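Local atomic coordinates of indole-3-acetic acid-amido synthetase GH3.15 (Arabidopsis thaliana, PDB entry 6E1Q), a protein that catalyses the ATP-dependent conjugation of the auxin precursor indole-3-butyric acid, and of the herbicide 2,4-DB, to glutamine in Arabidopsis. Residues G407-A412 with G426-V431; T302-Q307 with D443-V448; F357-V362 with Y391-T396. One frame throughout, in Å; residues are numbered along the deposited sequence.

Contact 3 is the most buried of the three, while contacts 1 and 2 are partly buried and lie nearer the centre of the chain. Contacts 1 and 3 share neighbouring strands, 404-416 and 390-396, and meet through the Leu410 N to Tyr391 O bond, but differ in chemistry. Contact 3 is regular antiparallel pairing with aromatic packing, whereas contact 1 is the open end of a hairpin, with one hydrogen-bonded pair and a salt bridge. Contact 2 has no strand pairing: a loop of the GH3 N-terminal domain meets helix 441-452 of the C-terminal domain, chiefly through Leu445 and Gln307. It touches contact 1 where Val431 packs on Leu444, and lies apart from contact 3.

Contact 1 of 3, residues G407-A412 with G426-V431; sequences GDVLRA and GRQKVV
Asp408 OD1 takes both nitrogens of the side-on grip of Arg427. NE comes nearly in line with the carboxylate C-O bond, at 3.1 Å from OD1, while NH2 stands 3.0 Å from the same OD1 and meets it from above the carboxylate plane. Seen from the arginine, OD1 lies close to the guanidinium plane, and the two flat groups are turned 56° against each other. Both N-H donors are spent on one oxygen, and neither bond is straight, the N-H...O angles being about 141-142°. Bends at chi2 and chi3 fold the arginine chain back over the Gly407-Asp408 backbone; its atoms are poorly ordered. Asp408 OD2 is held separately by the hydroxyl of Tyr326. In the backbone next to it, the hairpin of strands 404-416 and 419-427 is ending. Val409 N donates to Gly426 O over 2.8 Å, and the return bond from Gly426 N to Val409 O is weak at 3.3 Å. Asp408 and Arg427 form the following non-hydrogen-bonded pair, with diverging side chains. On the Val409 side of the hairpin, CG2 of Val409 rests against CG of Gln428 at 3.9 Å, the two chains crossing at about a right angle, and Val362 touches both. At Gly407 a side chain would run into Arg427 NH2 and the preceding carbonyl. Asp408 and Tyr326 both bind ATP, so the tyrosine bond to OD2 probably helps keep the aspartate in a set orientation for the nucleotide, to which Arg427 may add a looser hold on OD1.

Contact 2 of 3, residues T302-Q307 with D443-V448; sequences TGTMAQ and DLLKAV
Apolar contact centres on Leu445, whose two methyls reach the 302-307 loop at different residues. CD1 sits 3.7 Å from Thr304 CA and also faces the Gly303 carbonyl carbon, while CD2 lies 3.7 Å from Gln307 CG, the two side chains crossing obliquely. CG of Leu445 stands beside its backbone N (chi1 -74°), which sends the fork out from the helix toward the loop. The polar contact belongs to Gln307. Bent at chi2 (-67°), its chain turns the amide toward the helix backbone, where NE2 makes a weak, strongly angled bond of 3.3 Å to Leu445 O. NE2 has a better partner in Thr449 OG1, which also bonds to Leu445 O. OE1 is taken by Lys452 NZ and is in van der Waals contact with a methyl of Val448, CG1, at 4.0 Å. Shortening Gln307 to an alanine would probably leave Lys452 and Thr449 without their amide partner and open a gap beside Leu445 CD2. Backbone bonds fold the loop into a 3-10 turn, including 3.0 Å from Ala306 N to Gly303 O, and Thr304 OG1 is held by Arg559 NE. The contact thus joins the N-terminal and C-terminal domains of this adenylating enzyme; the turn directly follows ATP-binding Thr302, which itself does not touch the helix. The turn lies between strand 297-298 and helix 309-316; on the partner helix 441-452, Leu445 and Val448 also pack on Phe465 of strand 461-470, and Ala447 faces helix 497-510.

Contact 3 of 3, residues F357-V362 with Y391-T396; sequences FEFLEV and YEPVVT
Phe357 presents the edge of its ring to Val395, whose CG1 lies in the ring plane, 3.8 Å from CD1. The Phe359 ring is met obliquely by Pro393, with CE2 at 4.0 Å from Pro393 CB, and it also stacks with Phe422 of strand 419-427. Tyr391 crosses Phe359 at about a right angle: its CD1 comes to 3.6 Å from Phe359 CB, and Glu361 CG approaches CE1 obliquely as the glutamate runs alongside the tyrosine. With CG beside the backbone N (chi1 -64°), the tyrosine ring reaches past Phe359 to Glu361, while its hydroxyl bonds to Lys386 N. On the face bearing Glu358, Leu360, Glu392 and Val394, Leu360 CB meets Val394 CG2, and Leu360 lies side by side with Glu392. Two hydrogen-bonded pairs fasten the antiparallel strands. Glu358 N donates to Val394 O over 2.7 Å, and the return bond from Val394 N reaches Glu358 O from well above its carbonyl plane. Leu360 N to Glu392 O, at 2.9 Å, is nearly straight. Pro393, which has no N-H, occupies a non-hydrogen-bonded pair with Phe359. A water joins Glu358 OE1, Val394 O and Thr396 OG1. Glu358 and Glu392 have salt-bridge partners outside the two segments: Lys59 and Arg403 for the first, Arg405 for the second. This antiparallel pair belongs to the GH3 central domain, and the Pro393 side chain lies about 4 Å from those of ATP-binding Tyr326 and Asp408. Strand 356-361 is flanked by strand 379-381 and strand 390-396 by strand 404-416, while helix 55-61 touches Glu358 and Thr396 through Phe58.

Contact 1 of 3, residues G407-A412 with G426-V431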
loop_
_atom_site.group_PDB
_atom_site.type_symbol
_atom_site.label_atom_id
_atom_site.label_comp_id
_atom_site.label_asym_id
_atom_site.label_seq_id
_atom_site.Cartn_x
_atom_site.Cartn_y
_atom_site.Cartn_z
ATOM N N GLY A 407 9.839 -0.621 10.194
ATOM C CA GLY A 407 9.085 0.600 10.408
ATOM C C GLY A 407 7.582 0.429 10.453
ATOM O O GLY A 407 6.867 1.437 10.496
ATOM N N ASP A 408 7.080 -0.803 10.397
ATOM C CA ASP A 408 5.678 -1.101 10.648
ATOM C C ASP A 408 5.514 -1.582 12.080
ATOM O O ASP A 408 6.457 -2.068 12.701
ATOM C CB ASP A 408 5.147 -2.184 9.710
ATOM C CG ASP A 408 5.229 -1.803 8.253
ATOM O OD1 ASP A 408 5.110 -0.602 7.935
ATOM O OD2 ASP A 408 5.404 -2.728 7.428
ATOM N N VAL A 409 4.291 -1.453 12.588
ATOM C CA VAL A 409 3.883 -2.021 13.866
ATOM C C VAL A 409 2.780 -3.032 13.582
ATOM O O VAL A 409 1.785 -2.714 12.922
ATOM C CB VAL A 409 3.413 -0.944 14.860
ATOM C CG1 VAL A 409 2.799 -1.594 16.133
ATOM C CG2 VAL A 409 4.573 -0.008 15.216
ATOM N N LEU A 410 2.992 -4.259 14.026
ATOM C CA LEU A 410 2.046 -5.351 13.866
ATOM C C LEU A 410 1.574 -5.815 15.238
ATOM O O LEU A 410 2.345 -5.799 16.200
ATOM C CB LEU A 410 2.705 -6.511 13.138
ATOM C CG LEU A 410 3.369 -6.171 11.797
ATOM C CD1 LEU A 410 4.016 -7.415 11.221
ATOM C CD2 LEU A 410 2.347 -5.591 10.840
ATOM N N ARG A 411 0.319 -6.249 15.331
ATOM C CA ARG A 411 -0.169 -6.909 16.535
ATOM C C ARG A 411 -0.304 -8.401 16.267
ATOM O O ARG A 411 -0.977 -8.805 15.315
ATOM C CB ARG A 411 -1.509 -6.336 17.015
ATOM C CG ARG A 411 -1.899 -6.816 18.464
ATOM C CD ARG A 411 -3.190 -6.189 18.998
ATOM N NE ARG A 411 -4.344 -6.550 18.173
ATOM C CZ ARG A 411 -4.900 -5.749 17.265
ATOM N NH1 ARG A 411 -4.420 -4.525 17.066
ATOM N NH2 ARG A 411 -5.933 -6.177 16.542
ATOM N N ALA A 412 0.337 -9.208 17.111
ATOM C CA ALA A 412 0.212 -10.660 17.020
ATOM C C ALA A 412 -1.197 -11.088 17.426
ATOM O O ALA A 412 -1.650 -10.772 18.532
ATOM C CB ALA A 412 1.255 -11.312 17.919
ATOM N N GLY A 426 -0.015 -0.030 12.092
ATOM C CA GLY A 426 0.320 1.190 11.380
ATOM C C GLY A 426 1.815 1.401 11.301
ATOM O O GLY A 426 2.610 0.683 11.907
ATOM N N ARG A 427 2.196 2.403 10.507
ATOM C CA ARG A 427 3.546 2.941 10.599
ATOM C C ARG A 427 3.735 3.575 11.967
ATOM O O ARG A 427 2.768 3.951 12.632
ATOM C CB ARG A 427 3.797 3.988 9.514
ATOM C CG ARG A 427 3.579 3.511 8.085
ATOM C CD ARG A 427 4.885 3.592 7.291
ATOM N NE ARG A 427 5.655 2.350 7.377
ATOM C CZ ARG A 427 6.841 2.154 6.805
ATOM N NH1 ARG A 427 7.413 3.121 6.102
ATOM N NH2 ARG A 427 7.459 0.988 6.939
ATOM N N GLN A 428 4.989 3.728 12.386
ATOM C CA GLN A 428 5.269 4.417 13.650
ATOM C C GLN A 428 5.613 5.862 13.303
ATOM O O GLN A 428 6.760 6.187 13.003
ATOM C CB GLN A 428 6.395 3.733 14.415
ATOM C CG GLN A 428 6.077 3.475 15.881
ATOM C CD GLN A 428 7.172 2.694 16.577
ATOM O OE1 GLN A 428 8.101 2.193 15.936
ATOM N NE2 GLN A 428 7.067 2.578 17.896
ATOM N N LYS A 429 4.614 6.743 13.323
ATOM C CA LYS A 429 4.822 8.046 12.702
ATOM C C LYS A 429 4.023 9.132 13.401
ATOM O O LYS A 429 2.792 9.082 13.435
ATOM C CB LYS A 429 4.455 8.010 11.210
ATOM C CG LYS A 429 5.070 9.171 10.441
ATOM C CD LYS A 429 4.112 9.821 9.459
ATOM C CE LYS A 429 4.882 10.444 8.285
ATOM N NZ LYS A 429 5.545 11.735 8.661
ATOM N N VAL A 430 4.727 10.127 13.924
ATOM C CA VAL A 430 4.076 11.324 14.438
ATOM C C VAL A 430 3.591 12.140 13.247
ATOM O O VAL A 430 4.370 12.453 12.341
ATOM C CB VAL A 430 5.042 12.134 15.317
ATOM C CG1 VAL A 430 4.379 13.423 15.798
ATOM C CG2 VAL A 430 5.526 11.299 16.488
ATOM N N VAL A 431 2.300 12.465 13.223
ATOM C CA VAL A 431 1.753 13.311 12.170
ATOM C C VAL A 431 1.393 14.712 12.664
ATOM O O VAL A 431 1.365 15.648 11.848
ATOM C CB VAL A 431 0.531 12.658 11.488
ATOM C CG1 VAL A 431 0.901 11.310 10.881
ATOM C CG2 VAL A 431 -0.613 12.503 12.469
#

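Contact 2 of 3, residues T302-Q307 with D443-V448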
loop_
_atom_site.group_PDB
_atom_site.type_symbol
_atom_site.label_atom_id
_atom_site.label_comp_id
_atom_site.label_asym_id
_atom_site.label_seq_id
_atom_site.Cartn_x
_atom_site.Cartn_y
_atom_site.Cartn_z
ATOM N N THR A 302 -5.443 -2.106 4.582
ATOM C CA THR A 302 -5.126 -1.974 5.994
ATOM C C THR A 302 -4.454 -0.628 6.267
ATOM O O THR A 302 -3.994 0.069 5.360
ATOM C CB THR A 302 -4.209 -3.125 6.432
ATOM O OG1 THR A 302 -3.002 -3.083 5.653
ATOM C CG2 THR A 302 -4.906 -4.479 6.223
ATOM N N GLY A 303 -4.387 -0.275 7.548
ATOM C CA GLY A 303 -3.704 0.949 7.930
ATOM C C GLY A 303 -4.444 2.163 7.402
ATOM O O GLY A 303 -5.671 2.251 7.488
ATOM N N THR A 304 -3.690 3.104 6.822
ATOM C CA THR A 304 -4.299 4.304 6.253
ATOM C C THR A 304 -5.323 3.956 5.181
ATOM O O THR A 304 -6.323 4.667 5.021
ATOM C CB THR A 304 -3.217 5.233 5.681
ATOM O OG1 THR A 304 -3.799 6.503 5.330
ATOM C CG2 THR A 304 -2.528 4.592 4.443
ATOM N N MET A 305 -5.132 2.834 4.479
ATOM C CA MET A 305 -6.038 2.492 3.392
ATOM C C MET A 305 -7.386 1.996 3.891
ATOM O O MET A 305 -8.342 1.957 3.106
ATOM C CB MET A 305 -5.408 1.440 2.480
ATOM C CG MET A 305 -4.196 1.955 1.689
ATOM S SD MET A 305 -4.657 3.445 0.740
ATOM C CE MET A 305 -3.043 4.170 0.461
ATOM N N ALA A 306 -7.482 1.601 5.165
ATOM C CA ALA A 306 -8.775 1.169 5.700
ATOM C C ALA A 306 -9.836 2.249 5.573
ATOM O O ALA A 306 -11.032 1.931 5.552
ATOM C CB ALA A 306 -8.639 0.749 7.171
ATOM N N GLN A 307 -9.422 3.517 5.470
ATOM C CA GLN A 307 -10.367 4.622 5.380
ATOM C C GLN A 307 -11.229 4.548 4.124
ATOM O O GLN A 307 -12.360 5.042 4.128
ATOM C CB GLN A 307 -9.616 5.954 5.396
ATOM C CG GLN A 307 -8.918 6.265 6.727
ATOM C CD GLN A 307 -9.900 6.512 7.879
ATOM O OE1 GLN A 307 -10.945 7.163 7.708
ATOM N NE2 GLN A 307 -9.558 6.002 9.060
ATOM N N ASP A 443 -3.398 6.695 15.703
ATOM C CA ASP A 443 -4.383 7.295 16.606
ATOM C C ASP A 443 -5.278 8.289 15.877
ATOM O O ASP A 443 -6.492 8.328 16.111
ATOM C CB ASP A 443 -3.661 7.998 17.740
ATOM C CG ASP A 443 -2.947 7.026 18.667
ATOM O OD1 ASP A 443 -3.516 5.961 18.983
ATOM O OD2 ASP A 443 -1.829 7.355 19.094
ATOM N N LEU A 444 -4.681 9.134 15.025
ATOM C CA LEU A 444 -5.473 10.088 14.246
ATOM C C LEU A 444 -6.462 9.363 13.332
ATOM O O LEU A 444 -7.611 9.791 13.186
ATOM C CB LEU A 444 -4.546 10.999 13.428
ATOM C CG LEU A 444 -5.286 11.967 12.503
ATOM C CD1 LEU A 444 -6.164 12.874 13.329
ATOM C CD2 LEU A 444 -4.319 12.774 11.643
ATOM N N LEU A 445 -6.025 8.258 12.716
ATOM C CA LEU A 445 -6.912 7.458 11.867
ATOM C C LEU A 445 -8.084 6.885 12.664
ATOM O O LEU A 445 -9.238 6.907 12.210
ATOM C CB LEU A 445 -6.101 6.340 11.203
ATOM C CG LEU A 445 -5.166 6.769 10.061
ATOM C CD1 LEU A 445 -4.137 5.683 9.720
ATOM C CD2 LEU A 445 -5.978 7.113 8.804
ATOM N N LYS A 446 -7.809 6.338 13.851
ATOM C CA LYS A 446 -8.911 5.793 14.637
ATOM C C LYS A 446 -9.850 6.899 15.098
ATOM O O LYS A 446 -11.076 6.718 15.100
ATOM C CB LYS A 446 -8.386 4.997 15.834
ATOM C CG LYS A 446 -9.527 4.546 16.745
ATOM C CD LYS A 446 -9.167 3.407 17.689
ATOM C CE LYS A 446 -10.422 2.888 18.401
ATOM N NZ LYS A 446 -11.096 3.941 19.234
ATOM N N ALA A 447 -9.295 8.065 15.457
ATOM C CA ALA A 447 -10.126 9.195 15.868
ATOM C C ALA A 447 -11.070 9.625 14.749
ATOM O O ALA A 447 -12.261 9.851 14.977
ATOM C CB ALA A 447 -9.237 10.364 16.291
ATOM N N VAL A 448 -10.539 9.754 13.528
ATOM C CA VAL A 448 -11.343 10.180 12.381
ATOM C C VAL A 448 -12.369 9.111 12.018
ATOM O O VAL A 448 -13.514 9.420 11.677
ATOM C CB VAL A 448 -10.416 10.510 11.191
ATOM C CG1 VAL A 448 -11.190 10.533 9.886
ATOM C CG2 VAL A 448 -9.698 11.836 11.421
#

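Contact 3 of 3, residues F357-V362 with Y391-T396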
loop_
_atom_site.group_PDB
_atom_site.type_symbol
_atom_site.label_atom_id
_atom_site.label_comp_id
_atom_site.label_asym_id
_atom_site.label_seq_id
_atom_site.Cartn_x
_atom_site.Cartn_y
_atom_site.Cartn_z
ATOM N N PHE A 357 13.224 -13.508 10.848
ATOM C CA PHE A 357 12.311 -12.479 11.332
ATOM C C PHE A 357 12.398 -12.377 12.844
ATOM O O PHE A 357 12.097 -13.343 13.553
ATOM C CB PHE A 357 10.873 -12.788 10.915
ATOM C CG PHE A 357 10.674 -12.893 9.430
ATOM C CD1 PHE A 357 10.749 -11.766 8.630
ATOM C CD2 PHE A 357 10.393 -14.106 8.838
ATOM C CE1 PHE A 357 10.565 -11.860 7.265
ATOM C CE2 PHE A 357 10.194 -14.202 7.492
ATOM C CZ PHE A 357 10.291 -13.074 6.696
ATOM N N GLU A 358 12.797 -11.214 13.336
ATOM C CA GLU A 358 12.712 -10.894 14.752
ATOM C C GLU A 358 11.684 -9.794 14.962
ATOM O O GLU A 358 11.185 -9.180 14.014
ATOM C CB GLU A 358 14.076 -10.474 15.306
ATOM C CG GLU A 358 15.117 -11.585 15.254
ATOM C CD GLU A 358 16.503 -11.075 15.586
ATOM O OE1 GLU A 358 17.083 -10.347 14.748
ATOM O OE2 GLU A 358 17.008 -11.396 16.683
ATOM N N PHE A 359 11.354 -9.545 16.224
ATOM C CA PHE A 359 10.275 -8.612 16.518
ATOM C C PHE A 359 10.648 -7.777 17.726
ATOM O O PHE A 359 10.949 -8.310 18.797
ATOM C CB PHE A 359 8.951 -9.344 16.723
ATOM C CG PHE A 359 8.464 -9.993 15.462
ATOM C CD1 PHE A 359 8.896 -11.265 15.117
ATOM C CD2 PHE A 359 7.669 -9.290 14.567
ATOM C CE1 PHE A 359 8.502 -11.842 13.921
ATOM C CE2 PHE A 359 7.264 -9.863 13.382
ATOM C CZ PHE A 359 7.684 -11.147 13.063
ATOM N N LEU A 360 10.628 -6.473 17.528
ATOM C CA LEU A 360 10.916 -5.513 18.574
ATOM C C LEU A 360 9.605 -5.113 19.242
ATOM O O LEU A 360 8.689 -4.613 18.573
ATOM C CB LEU A 360 11.635 -4.318 17.948
ATOM C CG LEU A 360 12.019 -3.091 18.749
ATOM C CD1 LEU A 360 12.679 -3.487 20.063
ATOM C CD2 LEU A 360 12.953 -2.255 17.874
ATOM N N GLU A 361 9.501 -5.364 20.552
ATOM C CA GLU A 361 8.330 -4.926 21.306
ATOM C C GLU A 361 8.185 -3.417 21.201
ATOM O O GLU A 361 9.164 -2.680 21.315
ATOM C CB GLU A 361 8.442 -5.327 22.779
ATOM C CG GLU A 361 8.507 -6.816 23.051
ATOM C CD GLU A 361 8.350 -7.136 24.533
ATOM O OE1 GLU A 361 8.795 -6.323 25.370
ATOM O OE2 GLU A 361 7.779 -8.197 24.863
ATOM N N VAL A 362 6.957 -2.957 21.002
ATOM C CA VAL A 362 6.690 -1.556 20.689
ATOM C C VAL A 362 6.289 -0.754 21.921
ATOM O O VAL A 362 6.813 0.338 22.143
ATOM C CB VAL A 362 5.618 -1.457 19.582
ATOM C CG1 VAL A 362 5.032 -0.061 19.542
ATOM C CG2 VAL A 362 6.228 -1.834 18.253
ATOM N N TYR A 391 4.395 -5.224 17.860
ATOM C CA TYR A 391 5.780 -5.468 17.508
ATOM C C TYR A 391 6.142 -4.751 16.217
ATOM O O TYR A 391 5.304 -4.573 15.331
ATOM C CB TYR A 391 6.048 -6.951 17.327
ATOM C CG TYR A 391 5.873 -7.810 18.561
ATOM C CD1 TYR A 391 6.928 -8.013 19.449
ATOM C CD2 TYR A 391 4.669 -8.456 18.808
ATOM C CE1 TYR A 391 6.773 -8.829 20.575
ATOM C CE2 TYR A 391 4.499 -9.273 19.922
ATOM C CZ TYR A 391 5.551 -9.454 20.800
ATOM O OH TYR A 391 5.376 -10.273 21.894
ATOM N N GLU A 392 7.417 -4.390 16.103
ATOM C CA GLU A 392 7.982 -3.930 14.844
ATOM C C GLU A 392 8.859 -5.028 14.260
ATOM O O GLU A 392 9.778 -5.494 14.945
ATOM C CB GLU A 392 8.793 -2.643 15.050
ATOM C CG GLU A 392 9.540 -2.219 13.784
ATOM C CD GLU A 392 10.369 -0.944 13.937
ATOM O OE1 GLU A 392 10.611 -0.479 15.077
ATOM O OE2 GLU A 392 10.786 -0.416 12.888
ATOM N N PRO A 393 8.645 -5.477 13.024
ATOM C CA PRO A 393 9.498 -6.547 12.488
ATOM C C PRO A 393 10.929 -6.071 12.281
ATOM O O PRO A 393 11.185 -4.913 11.942
ATOM C CB PRO A 393 8.834 -6.909 11.153
ATOM C CG PRO A 393 7.439 -6.340 11.248
ATOM C CD PRO A 393 7.603 -5.079 12.068
ATOM N N VAL A 394 11.860 -6.991 12.515
ATOM C CA VAL A 394 13.291 -6.781 12.390
ATOM C C VAL A 394 13.784 -7.919 11.503
ATOM O O VAL A 394 13.807 -9.082 11.937
ATOM C CB VAL A 394 13.984 -6.787 13.765
ATOM C CG1 VAL A 394 15.476 -6.658 13.624
ATOM C CG2 VAL A 394 13.434 -5.654 14.644
ATOM N N VAL A 395 14.126 -7.608 10.252
ATOM C CA VAL A 395 14.303 -8.633 9.231
ATOM C C VAL A 395 15.770 -8.766 8.865
ATOM O O VAL A 395 16.516 -7.783 8.790
ATOM C CB VAL A 395 13.444 -8.365 7.976
ATOM C CG1 VAL A 395 11.969 -8.208 8.360
ATOM C CG2 VAL A 395 13.967 -7.125 7.190
ATOM N N THR A 396 16.182 -9.973 8.572
ATOM C CA THR A 396 17.495 -10.299 8.120
ATOM C C THR A 396 17.220 -11.055 6.847
ATOM O O THR A 396 16.538 -12.034 6.846
ATOM C CB THR A 396 18.237 -11.143 9.110
ATOM O OG1 THR A 396 18.593 -10.330 10.191
ATOM C CG2 THR A 396 19.452 -11.644 8.528
HETATM O O HOH W 1 16.459 -10.295 12.013
#